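Probable cobalt-precorrin-6B C(15)-methyltransferase (decarboxylating) (Methanothermobacter thermautotrophicus, PDB 1L3I) probably catalyses the S-adenosylmethionine-dependent methylation of cobalt-precorrin-6B at C-15 and its decarboxylation at C-12, giving cobalt-precorrin-7 in anaerobic cobalamin biosynthesis. Local coordinates at residues A[28-33]-A[127-132]; A[34-39]-A[100-105]; A[89-94]-A[114-119]; A[96-101]-A[121-126]. All blocks are in the same frame, centred on the assembly; numbering follows the deposited sequence.

Contact 1. Residues A[28-33]-A[127-132]; sequences LAEPGK and GGRIIV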
loop_
_atom_site.group_PDB
_atom_site.type_symbol
_atom_site.label_atom_id
_atom_site.label_comp_id
_atom_site.label_asym_id
_atom_site.label_seq_id
_atom_site.Cartn_x
_atom_site.Cartn_y
_atom_site.Cartn_z
ATOM N N LEU A 28 6.959 16.613 -9.966
ATOM C CA LEU A 28 5.797 16.977 -10.765
ATOM C C LEU A 28 5.769 18.481 -11.056
ATOM O O LEU A 28 5.357 18.904 -12.145
ATOM C CB LEU A 28 4.510 16.548 -10.042
ATOM C CG LEU A 28 4.276 15.048 -9.849
ATOM C CD1 LEU A 28 3.087 14.796 -8.934
ATOM C CD2 LEU A 28 4.069 14.356 -11.201
ATOM N N ALA A 29 6.216 19.282 -10.088
ATOM C CA ALA A 29 6.239 20.732 -10.232
ATOM C C ALA A 29 7.340 21.222 -11.186
ATOM O O ALA A 29 7.153 22.221 -11.874
ATOM C CB ALA A 29 6.374 21.396 -8.858
ATOM N N GLU A 30 8.480 20.524 -11.214
ATOM C CA GLU A 30 9.609 20.898 -12.066
ATOM C C GLU A 30 9.953 22.370 -11.837
ATOM O O GLU A 30 9.846 23.199 -12.747
ATOM C CB GLU A 30 9.261 20.685 -13.538
ATOM C CG GLU A 30 8.679 19.324 -13.847
ATOM C CD GLU A 30 8.260 19.206 -15.297
ATOM O OE1 GLU A 30 7.183 19.749 -15.651
ATOM O OE2 GLU A 30 9.021 18.585 -16.082
ATOM N N PRO A 31 10.387 22.709 -10.618
ATOM C CA PRO A 31 10.745 24.082 -10.253
ATOM C C PRO A 31 11.877 24.680 -11.086
ATOM O O PRO A 31 12.932 24.068 -11.240
ATOM C CB PRO A 31 11.165 23.956 -8.785
ATOM C CG PRO A 31 10.465 22.708 -8.328
ATOM C CD PRO A 31 10.644 21.792 -9.498
ATOM N N GLY A 32 11.642 25.887 -11.599
ATOM C CA GLY A 32 12.640 26.584 -12.389
ATOM C C GLY A 32 13.013 27.878 -11.680
ATOM O O GLY A 32 12.165 28.494 -11.034
ATOM N N LYS A 33 14.259 28.310 -11.838
ATOM C CA LYS A 33 14.720 29.526 -11.191
ATOM C C LYS A 33 13.994 30.811 -11.558
ATOM O O LYS A 33 14.139 31.817 -10.877
ATOM C CB LYS A 33 16.218 29.684 -11.400
ATOM C CG LYS A 33 17.053 28.721 -10.551
ATOM C CD LYS A 33 18.535 29.004 -10.758
ATOM C CE LYS A 33 19.418 28.241 -9.765
ATOM N NZ LYS A 33 20.777 28.868 -9.716
ATOM N N GLY A 127 1.911 26.820 -19.661
ATOM C CA GLY A 127 2.863 25.804 -19.253
ATOM C C GLY A 127 2.950 25.648 -17.737
ATOM O O GLY A 127 3.866 25.007 -17.225
ATOM N N GLY A 128 2.032 26.299 -17.024
ATOM C CA GLY A 128 1.988 26.224 -15.572
ATOM C C GLY A 128 1.497 24.868 -15.075
ATOM O O GLY A 128 0.787 24.152 -15.777
ATOM N N ARG A 129 1.865 24.527 -13.845
ATOM C CA ARG A 129 1.491 23.260 -13.244
ATOM C C ARG A 129 0.710 23.465 -11.959
ATOM O O ARG A 129 1.037 24.335 -11.161
ATOM C CB ARG A 129 2.755 22.454 -12.923
ATOM C CG ARG A 129 3.552 21.948 -14.130
ATOM C CD ARG A 129 4.999 22.425 -14.088
ATOM N NE ARG A 129 5.143 23.735 -14.708
ATOM C CZ ARG A 129 6.101 24.620 -14.434
ATOM N NH1 ARG A 129 7.040 24.365 -13.528
ATOM N NH2 ARG A 129 6.125 25.771 -15.081
ATOM N N ILE A 130 -0.331 22.659 -11.771
ATOM C CA ILE A 130 -1.142 22.701 -10.558
ATOM C C ILE A 130 -1.041 21.312 -9.922
ATOM O O ILE A 130 -1.126 20.299 -10.613
ATOM C CB ILE A 130 -2.633 22.990 -10.848
ATOM C CG1 ILE A 130 -2.790 24.305 -11.632
ATOM C CG2 ILE A 130 -3.428 23.020 -9.541
ATOM C CD1 ILE A 130 -4.227 24.597 -12.005
ATOM N N ILE A 131 -0.817 21.269 -8.610
ATOM C CA ILE A 131 -0.707 20.009 -7.871
ATOM C C ILE A 131 -1.490 20.146 -6.574
ATOM O O ILE A 131 -1.264 21.061 -5.798
ATOM C CB ILE A 131 0.779 19.657 -7.552
ATOM C CG1 ILE A 131 1.576 19.498 -8.848
ATOM C CG2 ILE A 131 0.859 18.363 -6.729
ATOM C CD1 ILE A 131 2.947 20.053 -8.766
ATOM N N VAL A 132 -2.472 19.288 -6.387
ATOM C CA VAL A 132 -3.291 19.321 -5.197
ATOM C C VAL A 132 -2.935 18.094 -4.376
ATOM O O VAL A 132 -2.905 16.988 -4.901
ATOM C CB VAL A 132 -4.816 19.269 -5.543
ATOM C CG1 VAL A 132 -5.645 19.329 -4.259
ATOM C CG2 VAL A 132 -5.206 20.414 -6.496
#
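The guanidinium of Arg129 works by its edges. At one, Arg129 NH1 gives a nearly straight hydrogen bond to Ala29 O, 2.7 Å long, with the oxygen almost in the guanidinium plane. At the other, NE and NH2 both grip Gly127 O side-on, which fixes the rotation of the group. Glu30 O approaches NH1 obliquely without bonding, and the Glu30 carboxylate stands nearly perpendicular to the guanidinium (85°); its OE1 lies 4.6 Å from Arg129 NE, well out of plane, so any attraction is probably of charge alone, no N-H pointing at the oxygen. All this happens where helix 19-29 ends and lies against strand 128-134 of the Rossmann-type methyltransferase sheet, the chain leaving the helix at Glu30 with positive phi. Bends at chi2 (124°) and chi3 (-87°) fold the arginine back so that it reaches both Gly127 and the helix end. A leucine in its place would probably leave Ala29 O and Gly127 O without these donors and Glu30 without its nearby positive charge. Two residues along the strand, Ile131 CD1 packs 3.7 Å from Ala29 CB and 4.0 Å from Leu28 CB, while Tyr183 of strand 170-183 touches both Leu28 and Ile131.

Contact 2. Residues A[34-39]-A[100-105]; sequences NDVAVD and DIDIAV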
loop_
_atom_site.group_PDB
_atom_site.type_symbol
_atom_site.label_atom_id
_atom_site.label_comp_id
_atom_site.label_asym_id
_atom_site.label_seq_id
_atom_site.Cartn_x
_atom_site.Cartn_y
_atom_site.Cartn_z
ATOM N N ASN A 34 13.213 30.790 -12.628
ATOM C CA ASN A 34 12.466 31.976 -13.051
ATOM C C ASN A 34 10.973 31.780 -12.842
ATOM O O ASN A 34 10.160 32.528 -13.386
ATOM C CB ASN A 34 12.710 32.287 -14.534
ATOM C CG ASN A 34 14.165 32.591 -14.834
ATOM O OD1 ASN A 34 14.941 32.965 -13.941
ATOM N ND2 ASN A 34 14.554 32.408 -16.098
ATOM N N ASP A 35 10.622 30.758 -12.066
ATOM C CA ASP A 35 9.226 30.457 -11.797
ATOM C C ASP A 35 8.694 31.202 -10.598
ATOM O O ASP A 35 9.427 31.485 -9.647
ATOM C CB ASP A 35 9.028 28.956 -11.576
ATOM C CG ASP A 35 9.026 28.165 -12.868
ATOM O OD1 ASP A 35 8.730 28.766 -13.923
ATOM O OD2 ASP A 35 9.303 26.936 -12.832
ATOM N N VAL A 36 7.406 31.504 -10.658
ATOM C CA VAL A 36 6.699 32.187 -9.586
ATOM C C VAL A 36 5.735 31.117 -9.079
ATOM O O VAL A 36 4.938 30.590 -9.852
ATOM C CB VAL A 36 5.895 33.404 -10.106
ATOM C CG1 VAL A 36 5.089 34.032 -8.971
ATOM C CG2 VAL A 36 6.826 34.424 -10.724
ATOM N N ALA A 37 5.828 30.763 -7.807
ATOM C CA ALA A 37 4.974 29.727 -7.276
ATOM C C ALA A 37 4.113 30.205 -6.137
ATOM O O ALA A 37 4.430 31.192 -5.483
ATOM C CB ALA A 37 5.834 28.558 -6.817
ATOM N N VAL A 38 3.003 29.508 -5.915
ATOM C CA VAL A 38 2.113 29.817 -4.798
ATOM C C VAL A 38 1.836 28.514 -4.058
ATOM O O VAL A 38 1.597 27.478 -4.677
ATOM C CB VAL A 38 0.774 30.491 -5.236
ATOM C CG1 VAL A 38 -0.039 29.572 -6.112
ATOM C CG2 VAL A 38 -0.036 30.881 -4.017
ATOM N N ASP A 39 1.974 28.555 -2.737
ATOM C CA ASP A 39 1.710 27.400 -1.895
ATOM C C ASP A 39 0.477 27.736 -1.075
ATOM O O ASP A 39 0.547 28.494 -0.107
ATOM C CB ASP A 39 2.914 27.103 -0.991
ATOM C CG ASP A 39 2.717 25.862 -0.121
ATOM O OD1 ASP A 39 1.854 25.025 -0.431
ATOM O OD2 ASP A 39 3.423 25.722 0.885
ATOM N N ASP A 100 0.647 36.543 -11.717
ATOM C CA ASP A 100 0.419 35.240 -12.333
ATOM C C ASP A 100 1.463 34.232 -11.865
ATOM O O ASP A 100 2.603 34.602 -11.557
ATOM C CB ASP A 100 0.399 35.350 -13.865
ATOM C CG ASP A 100 -0.868 36.015 -14.392
ATOM O OD1 ASP A 100 -1.872 36.153 -13.647
ATOM O OD2 ASP A 100 -0.859 36.402 -15.581
ATOM N N ILE A 101 1.078 32.962 -11.853
ATOM C CA ILE A 101 1.947 31.896 -11.371
ATOM C C ILE A 101 2.292 30.812 -12.381
ATOM O O ILE A 101 1.516 30.496 -13.275
ATOM C CB ILE A 101 1.297 31.194 -10.154
ATOM C CG1 ILE A 101 -0.104 30.704 -10.561
ATOM C CG2 ILE A 101 1.236 32.152 -8.954
ATOM C CD1 ILE A 101 -0.843 29.974 -9.508
ATOM N N ASP A 102 3.453 30.212 -12.187
ATOM C CA ASP A 102 3.932 29.137 -13.034
ATOM C C ASP A 102 3.627 27.814 -12.344
ATOM O O ASP A 102 3.383 26.804 -13.008
ATOM C CB ASP A 102 5.432 29.266 -13.238
ATOM C CG ASP A 102 5.808 30.535 -13.970
ATOM O OD1 ASP A 102 5.469 30.637 -15.172
ATOM O OD2 ASP A 102 6.415 31.440 -13.351
ATOM N N ILE A 103 3.654 27.834 -11.011
ATOM C CA ILE A 103 3.405 26.655 -10.204
ATOM C C ILE A 103 2.424 26.970 -9.078
ATOM O O ILE A 103 2.542 27.989 -8.398
ATOM C CB ILE A 103 4.716 26.134 -9.566
ATOM C CG1 ILE A 103 5.730 25.759 -10.643
ATOM C CG2 ILE A 103 4.446 24.948 -8.657
ATOM C CD1 ILE A 103 7.127 25.575 -10.097
ATOM N N ALA A 104 1.461 26.084 -8.878
ATOM C CA ALA A 104 0.483 26.228 -7.815
ATOM C C ALA A 104 0.321 24.883 -7.098
ATOM O O ALA A 104 -0.046 23.870 -7.711
ATOM C CB ALA A 104 -0.854 26.679 -8.377
ATOM N N VAL A 105 0.651 24.869 -5.809
ATOM C CA VAL A 105 0.511 23.678 -4.970
ATOM C C VAL A 105 -0.570 23.986 -3.935
ATOM O O VAL A 105 -0.487 24.987 -3.196
ATOM C CB VAL A 105 1.816 23.315 -4.235
ATOM C CG1 VAL A 105 1.582 22.112 -3.280
ATOM C CG2 VAL A 105 2.918 23.024 -5.262
#
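Val36 to Asp39 and Ile103 to Val105 run side by side as parallel strands in the interior of the Rossmann-type sheet, their axes 4.7 Å apart and 10° from parallel. Ala37 and Ile103 point to one face, where their CB atoms meet at 3.8 Å, and Asp39 and Val105 follow on that face at an oblique angle to each other. The carboxylate of Asp39 turns to Thr48, to which OD2 is hydrogen-bonded. On the face of Val38 and Ala104, Val38 holds CG1 between its backbone N and carbonyl carbon (chi1 63°), which brings that methyl against both Ala104 CB and Ile101 CD1, the latter 3.5 Å from Val38 CG1. Toward the start of the second strand, the run is broken at Asp102, and Val36 O accepts from both Asp102 N and Ile103 N. Asp102 also reaches back with its side chain. Its carboxylate lies 38° from the plane of the Asp35 carboxylate, with Asp35 OD1 3.6 Å from Asp102 OD2, a like-charge approach that weak, long ion pairs of Asp35 with Arg129 and of Asp102 with Lys125 probably ease. Asp102 OD2 uses its anti lone pair to accept a hydrogen bond from Val36 N, at 2.9 Å.

Contact 3. Residues A[89-94]-A[114-119]; sequences GDAPEA and QEILRI. With SAH (S-adenosyl-L-homocysteine), chain G.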
loop_
_atom_site.group_PDB
_atom_site.type_symbol
_atom_site.label_atom_id
_atom_site.label_comp_id
_atom_site.label_asym_id
_atom_site.label_seq_id
_atom_site.Cartn_x
_atom_site.Cartn_y
_atom_site.Cartn_z
ATOM N N GLY A 89 -4.377 34.706 5.776
ATOM C CA GLY A 89 -5.716 34.973 5.291
ATOM C C GLY A 89 -6.276 33.811 4.509
ATOM O O GLY A 89 -5.586 32.831 4.224
ATOM N N ASP A 90 -7.548 33.929 4.170
ATOM C CA ASP A 90 -8.237 32.903 3.415
ATOM C C ASP A 90 -7.682 32.950 1.983
ATOM O O ASP A 90 -7.517 34.022 1.409
ATOM C CB ASP A 90 -9.736 33.195 3.451
ATOM C CG ASP A 90 -10.572 31.982 3.121
ATOM O OD1 ASP A 90 -10.293 30.884 3.666
ATOM O OD2 ASP A 90 -11.520 32.139 2.322
ATOM N N ALA A 91 -7.403 31.778 1.430
ATOM C CA ALA A 91 -6.825 31.638 0.097
ATOM C C ALA A 91 -7.405 32.427 -1.073
ATOM O O ALA A 91 -6.654 33.104 -1.781
ATOM C CB ALA A 91 -6.718 30.163 -0.288
ATOM N N PRO A 92 -8.726 32.337 -1.322
ATOM C CA PRO A 92 -9.247 33.098 -2.470
ATOM C C PRO A 92 -8.925 34.596 -2.435
ATOM O O PRO A 92 -8.430 35.136 -3.427
ATOM C CB PRO A 92 -10.734 32.795 -2.422
ATOM C CG PRO A 92 -10.752 31.389 -1.864
ATOM C CD PRO A 92 -9.797 31.546 -0.705
ATOM N N GLU A 93 -9.122 35.223 -1.271
ATOM C CA GLU A 93 -8.833 36.645 -1.085
ATOM C C GLU A 93 -7.371 36.916 -1.402
ATOM O O GLU A 93 -7.055 37.839 -2.162
ATOM C CB GLU A 93 -9.147 37.084 0.364
ATOM C CG GLU A 93 -8.347 38.305 0.926
ATOM C CD GLU A 93 -7.034 37.914 1.649
ATOM O OE1 GLU A 93 -7.075 37.015 2.531
ATOM O OE2 GLU A 93 -5.960 38.505 1.343
ATOM N N ALA A 94 -6.494 36.096 -0.817
ATOM C CA ALA A 94 -5.043 36.212 -0.966
ATOM C C ALA A 94 -4.570 35.961 -2.387
ATOM O O ALA A 94 -3.699 36.678 -2.891
ATOM C CB ALA A 94 -4.352 35.263 -0.016
ATOM N N GLN A 114 -12.856 24.193 -4.879
ATOM C CA GLN A 114 -13.386 24.585 -6.180
ATOM C C GLN A 114 -13.076 26.041 -6.517
ATOM O O GLN A 114 -12.593 26.345 -7.609
ATOM C CB GLN A 114 -14.886 24.349 -6.187
ATOM C CG GLN A 114 -15.549 24.592 -7.511
ATOM C CD GLN A 114 -17.022 24.288 -7.444
ATOM O OE1 GLN A 114 -17.802 25.044 -6.844
ATOM N NE2 GLN A 114 -17.419 23.167 -8.041
ATOM N N GLU A 115 -13.334 26.926 -5.559
ATOM C CA GLU A 115 -13.098 28.362 -5.720
ATOM C C GLU A 115 -11.614 28.642 -5.938
ATOM O O GLU A 115 -11.241 29.397 -6.841
ATOM C CB GLU A 115 -13.582 29.092 -4.467
ATOM C CG GLU A 115 -13.507 30.594 -4.523
ATOM C CD GLU A 115 -14.011 31.254 -3.244
ATOM O OE1 GLU A 115 -14.451 30.530 -2.314
ATOM O OE2 GLU A 115 -13.968 32.508 -3.172
ATOM N N ILE A 116 -10.788 28.048 -5.070
ATOM C CA ILE A 116 -9.334 28.168 -5.080
ATOM C C ILE A 116 -8.795 27.738 -6.433
ATOM O O ILE A 116 -7.960 28.430 -7.011
ATOM C CB ILE A 116 -8.712 27.272 -3.973
ATOM C CG1 ILE A 116 -9.017 27.851 -2.595
ATOM C CG2 ILE A 116 -7.199 27.114 -4.155
ATOM C CD1 ILE A 116 -8.593 26.930 -1.466
ATOM N N LEU A 117 -9.293 26.618 -6.950
ATOM C CA LEU A 117 -8.833 26.127 -8.249
ATOM C C LEU A 117 -9.236 27.036 -9.415
ATOM O O LEU A 117 -8.387 27.403 -10.226
ATOM C CB LEU A 117 -9.302 24.689 -8.496
ATOM C CG LEU A 117 -8.607 23.584 -7.706
ATOM C CD1 LEU A 117 -9.225 22.275 -8.136
ATOM C CD2 LEU A 117 -7.095 23.588 -7.931
ATOM N N ARG A 118 -10.510 27.433 -9.472
ATOM C CA ARG A 118 -11.004 28.321 -10.527
ATOM C C ARG A 118 -10.129 29.560 -10.604
ATOM O O ARG A 118 -9.780 29.990 -11.691
ATOM C CB ARG A 118 -12.429 28.771 -10.249
ATOM C CG ARG A 118 -13.511 27.789 -10.632
ATOM C CD ARG A 118 -14.849 28.435 -10.376
ATOM N NE ARG A 118 -15.973 27.532 -10.515
ATOM C CZ ARG A 118 -16.930 27.393 -9.603
ATOM N NH1 ARG A 118 -16.892 28.094 -8.468
ATOM N NH2 ARG A 118 -17.972 26.587 -9.836
ATOM N N ILE A 119 -9.813 30.134 -9.444
ATOM C CA ILE A 119 -8.947 31.317 -9.356
ATOM C C ILE A 119 -7.541 30.980 -9.843
ATOM O O ILE A 119 -6.956 31.746 -10.597
ATOM C CB ILE A 119 -8.868 31.886 -7.898
ATOM C CG1 ILE A 119 -10.246 32.373 -7.430
ATOM C CG2 ILE A 119 -7.813 32.981 -7.791
ATOM C CD1 ILE A 119 -10.316 32.717 -5.948
HETATM N N SAH G . 2.016 21.098 3.119
HETATM C CA SAH G . 2.306 21.702 4.424
HETATM C CB SAH G . 1.177 21.415 5.449
HETATM C CG SAH G . -0.202 21.983 5.010
HETATM S SD SAH G . -1.573 21.735 6.145
HETATM C C SAH G . 3.637 21.162 4.928
HETATM O O SAH G . 4.238 20.359 4.193
HETATM O OXT SAH G . 4.068 21.560 6.029
HETATM C "C5'" SAH G . -2.905 22.552 5.300
HETATM C "C4'" SAH G . -2.955 24.014 5.567
HETATM O "O4'" SAH G . -4.101 24.476 4.829
HETATM C "C3'" SAH G . -3.192 24.456 7.096
HETATM O "O3'" SAH G . -2.132 25.207 7.772
HETATM C "C2'" SAH G . -4.532 25.211 6.943
HETATM O "O2'" SAH G . -4.828 26.252 7.888
HETATM C "C1'" SAH G . -4.462 25.651 5.499
HETATM N N9 SAH G . -5.682 26.031 4.799
HETATM C C8 SAH G . -6.838 25.239 4.590
HETATM N N7 SAH G . -7.734 25.886 3.909
HETATM C C5 SAH G . -7.177 27.160 3.658
HETATM C C6 SAH G . -7.639 28.303 2.981
HETATM N N6 SAH G . -8.842 28.344 2.399
HETATM N N1 SAH G . -6.839 29.404 2.903
HETATM C C2 SAH G . -5.647 29.347 3.484
HETATM N N3 SAH G . -5.104 28.339 4.144
HETATM C C4 SAH G . -5.914 27.263 4.201
#
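Ala91 and Ile116 meet at the adenine end of the cofactor pocket, occupied here by S-adenosylhomocysteine. Ala91 N donates to N1 of the adenine at 2.9 Å, and Ala91 CB touches Ile116 CD1 at 3.9 Å; Ile116 CD1 also lies 4.1 Å from the adenine N6, so one methyl meets both Ala91 and the base. Asp90, just before the helix, brings OD1 to 3.2 Å from the adenine N6 while also forming a salt bridge with Arg63. The arrangement belongs to the Rossmann-type methyltransferase fold: the loop after strand 84-88 delivers Gly89, Asp90 and Ala91 to the base, and helix 91-95 then packs against helix 113-122. Pro92, in the first turn of helix 91-95, carries most of that packing. Ile119 CD1 reaches Pro92 CB at 3.6 Å, and Ile116 CG1 lies near Pro92 CG. Glu115, with CG anti to the backbone N (chi1 -175°) and the chain extended, crosses the ring at about a right angle and lays its carboxylate against CB and CG, Glu115 OE2 being 3.3 Å from Pro92 CB. Cutting Glu115 back to an alanine is likely to leave a gap beside CB and CG of Pro92, where the carboxylate now lies. Ala91 and Ile116 both touch Val40 of strand 36-40.

Contact 4. Residues A[96-101]-A[121-126]; sequences CKIPDI and KDKLKP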
loop_
_atom_site.group_PDB
_atom_site.type_symbol
_atom_site.label_atom_id
_atom_site.label_comp_id
_atom_site.label_asym_id
_atom_site.label_seq_id
_atom_site.Cartn_x
_atom_site.Cartn_y
_atom_site.Cartn_z
ATOM N N CYS A 96 -6.036 36.510 -5.147
ATOM C CA CYS A 96 -6.361 37.627 -6.028
ATOM C C CYS A 96 -5.339 38.774 -5.994
ATOM O O CYS A 96 -5.286 39.576 -6.930
ATOM C CB CYS A 96 -7.743 38.189 -5.700
ATOM S SG CYS A 96 -9.133 37.176 -6.180
ATOM N N LYS A 97 -4.535 38.844 -4.931
ATOM C CA LYS A 97 -3.538 39.903 -4.781
ATOM C C LYS A 97 -2.165 39.603 -5.384
ATOM O O LYS A 97 -1.336 40.507 -5.540
ATOM C CB LYS A 97 -3.342 40.239 -3.309
ATOM C CG LYS A 97 -4.603 40.566 -2.552
ATOM C CD LYS A 97 -4.247 40.921 -1.118
ATOM C CE LYS A 97 -5.489 41.121 -0.254
ATOM N NZ LYS A 97 -5.109 41.689 1.070
ATOM N N ILE A 98 -1.918 38.346 -5.726
ATOM C CA ILE A 98 -0.620 37.967 -6.263
ATOM C C ILE A 98 -0.576 37.999 -7.798
ATOM O O ILE A 98 -1.604 38.080 -8.456
ATOM C CB ILE A 98 -0.190 36.562 -5.732
ATOM C CG1 ILE A 98 -1.014 35.449 -6.368
ATOM C CG2 ILE A 98 -0.382 36.497 -4.235
ATOM C CD1 ILE A 98 -0.505 34.051 -6.043
ATOM N N PRO A 99 0.633 38.062 -8.373
ATOM C CA PRO A 99 0.739 38.083 -9.835
ATOM C C PRO A 99 0.460 36.701 -10.411
ATOM O O PRO A 99 0.083 35.780 -9.679
ATOM C CB PRO A 99 2.188 38.515 -10.065
ATOM C CG PRO A 99 2.896 38.061 -8.847
ATOM C CD PRO A 99 1.921 38.402 -7.751
ATOM N N ASP A 100 0.647 36.543 -11.717
ATOM C CA ASP A 100 0.419 35.240 -12.333
ATOM C C ASP A 100 1.463 34.232 -11.865
ATOM O O ASP A 100 2.603 34.602 -11.557
ATOM C CB ASP A 100 0.399 35.350 -13.865
ATOM C CG ASP A 100 -0.868 36.015 -14.392
ATOM O OD1 ASP A 100 -1.872 36.153 -13.647
ATOM O OD2 ASP A 100 -0.859 36.402 -15.581
ATOM N N ILE A 101 1.078 32.962 -11.853
ATOM C CA ILE A 101 1.947 31.896 -11.371
ATOM C C ILE A 101 2.292 30.812 -12.381
ATOM O O ILE A 101 1.516 30.496 -13.275
ATOM C CB ILE A 101 1.297 31.194 -10.154
ATOM C CG1 ILE A 101 -0.104 30.704 -10.561
ATOM C CG2 ILE A 101 1.236 32.152 -8.954
ATOM C CD1 ILE A 101 -0.843 29.974 -9.508
ATOM N N LYS A 121 -6.708 28.852 -11.939
ATOM C CA LYS A 121 -6.754 28.741 -13.391
ATOM C C LYS A 121 -6.602 30.152 -13.974
ATOM O O LYS A 121 -5.677 30.380 -14.735
ATOM C CB LYS A 121 -8.047 28.096 -13.899
ATOM C CG LYS A 121 -8.031 27.896 -15.396
ATOM C CD LYS A 121 -9.402 27.566 -15.932
ATOM C CE LYS A 121 -9.371 27.530 -17.470
ATOM N NZ LYS A 121 -10.692 27.086 -18.047
ATOM N N ASP A 122 -7.423 31.108 -13.508
ATOM C CA ASP A 122 -7.411 32.525 -13.968
ATOM C C ASP A 122 -6.050 33.253 -13.916
ATOM O O ASP A 122 -5.893 34.311 -14.539
ATOM C CB ASP A 122 -8.390 33.410 -13.160
ATOM C CG ASP A 122 -9.872 33.120 -13.436
ATOM O OD1 ASP A 122 -10.275 32.073 -13.965
ATOM O OD2 ASP A 122 -10.683 33.966 -13.039
ATOM N N LYS A 123 -5.094 32.708 -13.161
ATOM C CA LYS A 123 -3.782 33.337 -13.034
ATOM C C LYS A 123 -2.628 32.455 -13.459
ATOM O O LYS A 123 -1.467 32.813 -13.220
ATOM C CB LYS A 123 -3.527 33.707 -11.574
ATOM C CG LYS A 123 -4.742 34.142 -10.785
ATOM C CD LYS A 123 -4.307 34.986 -9.600
ATOM C CE LYS A 123 -3.573 36.235 -10.072
ATOM N NZ LYS A 123 -3.877 37.327 -9.131
ATOM N N LEU A 124 -2.931 31.287 -14.022
ATOM C CA LEU A 124 -1.876 30.345 -14.411
ATOM C C LEU A 124 -1.178 30.715 -15.720
ATOM O O LEU A 124 -1.821 30.875 -16.743
ATOM C CB LEU A 124 -2.421 28.897 -14.465
ATOM C CG LEU A 124 -1.414 27.724 -14.505
ATOM C CD1 LEU A 124 -0.610 27.655 -13.224
ATOM C CD2 LEU A 124 -2.128 26.397 -14.752
ATOM N N LYS A 125 0.134 30.905 -15.660
ATOM C CA LYS A 125 0.898 31.225 -16.845
ATOM C C LYS A 125 0.917 30.003 -17.793
ATOM O O LYS A 125 0.660 28.864 -17.375
ATOM C CB LYS A 125 2.325 31.609 -16.466
ATOM C CG LYS A 125 2.482 33.020 -15.997
ATOM C CD LYS A 125 3.915 33.259 -15.587
ATOM C CE LYS A 125 4.123 34.711 -15.175
ATOM N NZ LYS A 125 5.412 34.904 -14.426
ATOM N N PRO A 126 1.157 30.231 -19.097
ATOM C CA PRO A 126 1.188 29.095 -20.020
ATOM C C PRO A 126 2.241 28.098 -19.574
ATOM O O PRO A 126 3.324 28.480 -19.134
ATOM C CB PRO A 126 1.554 29.749 -21.349
ATOM C CG PRO A 126 0.873 31.095 -21.239
ATOM C CD PRO A 126 1.248 31.513 -19.831
#
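Lys123 and Asp100 meet where the loop leading into strand 101-106 runs beside the turn after helix 113-122, at the rim of the alpha/beta methyltransferase fold; a short parallel bridge pairs Ile101 with Leu124. Followed outward, Lys123 starts with CB 3.6 Å from Asp100 OD1. The chain then runs past Asp100 towards the loop and bends at chi3 (61°), which carries Lys123 CE to 3.1 Å from Ile98 O, with Pro99 O further off. At the tip Lys123 NZ bonds to Ile98 O; the modelled 2.5 Å is very short and its exact value doubtful. NZ is also hydrogen-bonded to Leu95 O at the end of helix 91-95, so the ammonium appears to link carbonyls of the turn out of that helix. Lys123 NZ lies 5.1 Å from Asp100 OD1, where some attraction without a bond is likely. The backbone closes the other end: Ile101 N donates to Lys123 O, and Lys125 N to Ile101 O at 2.8 Å. Lys125 extends alongside Asp100, its CG 3.8 Å from Asp100 CB. Leu124, by contrast, crosses Ile101 at about a right angle and sets its CD1 3.5 Å from Ile101 O.

Overall arrangement
From the N terminus, the end of helix 19-29 enters contact 1, whose far side, strand 128-134, comes almost a hundred residues later; this longest loop encloses the other three. Next, strand 36-40 pairs with strand 101-106 in contact 2. Contact 3, which joins helices 91-95 and 113-122, opens before that pairing is made and is completed after it, so contacts 2 and 3 cross. Contact 4 ties the loop before strand 101-106 to strand 124-125, crossing contact 3 while sharing Asp100 and Ile101 with contact 2. In space, strand 101-106 sits between strands 36-40 and 128-134, joining contacts 1 and 2 by backbone bonds such as Ile131 N to Ala104 O.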